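Local coordinates for protein glutathione transferase (PDB 1R9C) that catalyses the manganese-dependent hydration of the antibiotic fosfomycin, giving resistance to it, and works as a homodimer, at residues A[108-111]-A[115-118]. Sequence-based numbering, arbitrary orientation.
With MN (manganese (II) ion), chain C.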
ATOM      1  N   TYR A 108     -11.881   6.339   8.456  1.00 20.90           N
ATOM      2  CA  TYR A 108     -10.987   5.169   8.543  1.00 22.79           C
ATOM      3  C   TYR A 108     -11.872   3.966   8.762  1.00 21.86           C
ATOM      4  O   TYR A 108     -12.761   4.014   9.591  1.00 20.71           O
ATOM      5  CB  TYR A 108     -10.037   5.244   9.736  1.00 22.92           C
ATOM      6  CG  TYR A 108      -9.084   6.401   9.737  1.00 24.80           C
ATOM      7  CD1 TYR A 108      -9.487   7.632  10.228  1.00 27.49           C
ATOM      8  CD2 TYR A 108      -7.763   6.266   9.287  1.00 26.53           C
ATOM      9  CE1 TYR A 108      -8.634   8.712  10.242  1.00 28.55           C
ATOM     10  CE2 TYR A 108      -6.882   7.372   9.330  1.00 27.42           C
ATOM     11  CZ  TYR A 108      -7.346   8.584   9.787  1.00 26.42           C
ATOM     12  OH  TYR A 108      -6.540   9.694   9.862  1.00 31.61           O
ATOM     13  N   PHE A 109     -11.620   2.907   8.008  1.00 21.30           N
ATOM     14  CA  PHE A 109     -12.428   1.698   8.069  1.00 21.76           C
ATOM     15  C   PHE A 109     -11.499   0.484   7.859  1.00 20.90           C
ATOM     16  O   PHE A 109     -10.336   0.646   7.515  1.00 19.88           O
ATOM     17  CB  PHE A 109     -13.579   1.763   7.043  1.00 20.97           C
ATOM     18  CG  PHE A 109     -13.142   1.619   5.602  1.00 23.15           C
ATOM     19  CD1 PHE A 109     -13.103   0.373   4.985  1.00 21.44           C
ATOM     20  CD2 PHE A 109     -12.785   2.745   4.852  1.00 23.47           C
ATOM     21  CE1 PHE A 109     -12.680   0.253   3.661  1.00 24.99           C
ATOM     22  CE2 PHE A 109     -12.376   2.631   3.531  1.00 22.35           C
ATOM     23  CZ  PHE A 109     -12.340   1.385   2.926  1.00 23.34           C
ATOM     24  N   TYR A 110     -11.996  -0.707   8.148  1.00 20.58           N
ATOM     25  CA  TYR A 110     -11.204  -1.927   8.021  1.00 20.69           C
ATOM     26  C   TYR A 110     -11.924  -2.777   6.996  1.00 20.79           C
ATOM     27  O   TYR A 110     -13.155  -2.761   6.950  1.00 20.06           O
ATOM     28  CB  TYR A 110     -11.176  -2.694   9.353  1.00 20.17           C
ATOM     29  CG  TYR A 110     -10.609  -1.887  10.494  1.00 19.93           C
ATOM     30  CD1 TYR A 110     -11.433  -1.062  11.239  1.00 21.20           C
ATOM     31  CD2 TYR A 110      -9.238  -1.900  10.768  1.00 19.12           C
ATOM     32  CE1 TYR A 110     -10.943  -0.306  12.264  1.00 22.50           C
ATOM     33  CE2 TYR A 110      -8.710  -1.121  11.780  1.00 21.22           C
ATOM     34  CZ  TYR A 110      -9.585  -0.345  12.547  1.00 23.23           C
ATOM     35  OH  TYR A 110      -9.113   0.424  13.558  1.00 23.57           O
ATOM     36  N   ASP A 111     -11.187  -3.554   6.203  1.00 21.25           N
ATOM     37  CA  ASP A 111     -11.840  -4.567   5.380  1.00 21.21           C
ATOM     38  C   ASP A 111     -12.085  -5.791   6.277  1.00 22.32           C
ATOM     39  O   ASP A 111     -12.167  -5.658   7.532  1.00 22.30           O
ATOM     40  CB  ASP A 111     -10.953  -4.908   4.168  1.00 20.57           C
ATOM     41  CG  ASP A 111      -9.654  -5.596   4.575  1.00 19.66           C
ATOM     42  OD1 ASP A 111      -8.855  -5.910   3.690  1.00 19.16           O
ATOM     43  OD2 ASP A 111      -9.366  -5.886   5.759  1.00 16.82           O
ATOM     44  N   HIS A 115      -7.048  -5.153   7.594  1.00 21.63           N
ATOM     45  CA  HIS A 115      -6.394  -4.035   6.921  1.00 21.38           C
ATOM     46  C   HIS A 115      -7.158  -2.740   7.178  1.00 21.21           C
ATOM     47  O   HIS A 115      -8.379  -2.705   6.995  1.00 20.56           O
ATOM     48  CB  HIS A 115      -6.350  -4.239   5.403  1.00 21.82           C
ATOM     49  CG  HIS A 115      -5.729  -5.537   4.974  1.00 20.99           C
ATOM     50  ND1 HIS A 115      -6.448  -6.523   4.334  1.00 21.86           N
ATOM     51  CD2 HIS A 115      -4.445  -5.973   5.012  1.00 23.77           C
ATOM     52  CE1 HIS A 115      -5.646  -7.536   4.041  1.00 21.67           C
ATOM     53  NE2 HIS A 115      -4.426  -7.235   4.454  1.00 21.65           N
ATOM     54  N   MET A 116      -6.435  -1.678   7.543  1.00 19.56           N
ATOM     55  CA  MET A 116      -7.051  -0.348   7.687  1.00 20.59           C
ATOM     56  C   MET A 116      -6.884   0.466   6.392  1.00 20.84           C
ATOM     57  O   MET A 116      -5.784   0.528   5.788  1.00 20.85           O
ATOM     58  CB  MET A 116      -6.468   0.421   8.878  1.00 20.38           C
ATOM     59  CG  MET A 116      -7.213   1.730   9.264  1.00 23.55           C
ATOM     60  SD  MET A 116      -6.253   2.776  10.415  1.00 29.90           S
ATOM     61  CE  MET A 116      -6.672   1.958  11.818  1.00 26.99           C
ATOM     62  N   PHE A 117      -7.966   1.114   5.993  1.00 20.02           N
ATOM     63  CA  PHE A 117      -7.950   2.038   4.847  1.00 19.91           C
ATOM     64  C   PHE A 117      -8.448   3.365   5.324  1.00 19.81           C
ATOM     65  O   PHE A 117      -9.104   3.426   6.377  1.00 20.52           O
ATOM     66  CB  PHE A 117      -8.882   1.526   3.750  1.00 20.11           C
ATOM     67  CG  PHE A 117      -8.369   0.294   3.065  1.00 20.31           C
ATOM     68  CD1 PHE A 117      -8.789  -0.971   3.479  1.00 20.92           C
ATOM     69  CD2 PHE A 117      -7.431   0.401   2.043  1.00 24.30           C
ATOM     70  CE1 PHE A 117      -8.276  -2.135   2.869  1.00 22.67           C
ATOM     71  CE2 PHE A 117      -6.924  -0.749   1.404  1.00 23.34           C
ATOM     72  CZ  PHE A 117      -7.354  -2.009   1.821  1.00 24.47           C
ATOM     73  N   GLU A 118      -8.145   4.426   4.577  1.00 18.87           N
ATOM     74  CA  GLU A 118      -8.546   5.774   4.958  1.00 19.86           C
ATOM     75  C   GLU A 118      -9.041   6.436   3.662  1.00 20.31           C
ATOM     76  O   GLU A 118      -8.477   6.197   2.601  1.00 19.67           O
ATOM     77  CB  GLU A 118      -7.347   6.558   5.507  1.00 20.52           C
ATOM     78  CG  GLU A 118      -7.669   8.038   5.796  1.00 20.57           C
ATOM     79  CD  GLU A 118      -6.509   8.846   6.364  1.00 21.39           C
ATOM     80  OE1 GLU A 118      -5.364   8.312   6.608  1.00 22.69           O
ATOM     81  OE2 GLU A 118      -6.790  10.064   6.628  1.00 18.55           O
TER
HETATM   82 MN    MN C2001      -3.630   8.747   7.337  1.00 29.54          MN
HETATM   83  O   HOH W   1      -1.720   9.217   8.359  1.00 34.68           O
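Phe109 and Phe117 form the hydrogen-bonded pair of an antiparallel beta hairpin in the glyoxalase (VOC) fold, Phe109 N giving to Phe117 O (3.0 Å) and Phe117 N returning a nearly straight bond to Phe109 O (2.9 Å). Beside the turn, Asp111 N adds a bond to His115 O.

Apolar contacts divide between the two faces of the sheet. On one, CB of Phe117 lies over the ring of Phe109, a CH-pi contact 3.9 Å from the centroid, while the two rings are slid apart and barely overlap; flat, apolar side chains suit this buried layer, where Phe109 also meets helix 15-26. On the other, Met116 reaches both tyrosines: its flexible thioether, bent at chi3 (-82°), brings CE to 3.7 Å from Tyr110 CE2 and leaves SD obliquely beside the Tyr108 ring.

Polar side chains meet at the turn and at the metal. Asp111 has two oxygens to serve both ring and backbone of His115: OD1, through its syn lone pair, takes ND1 in the imidazole plane (2.6 Å), and OD2 takes N from above the carboxylate, besides Asp113 N. His115 NE2 bonds Asn68 of the second subunit. On the tyrosine face, Glu118 CG lies over the Tyr108 ring; its extended chain (chi2 179°) carries an anionic oxygen to the cation. Ser106 holds OE2, and OE1 binds manganese at 1.9 Å, with His69, His7 of the second subunit and a water 2.2 Å from the metal.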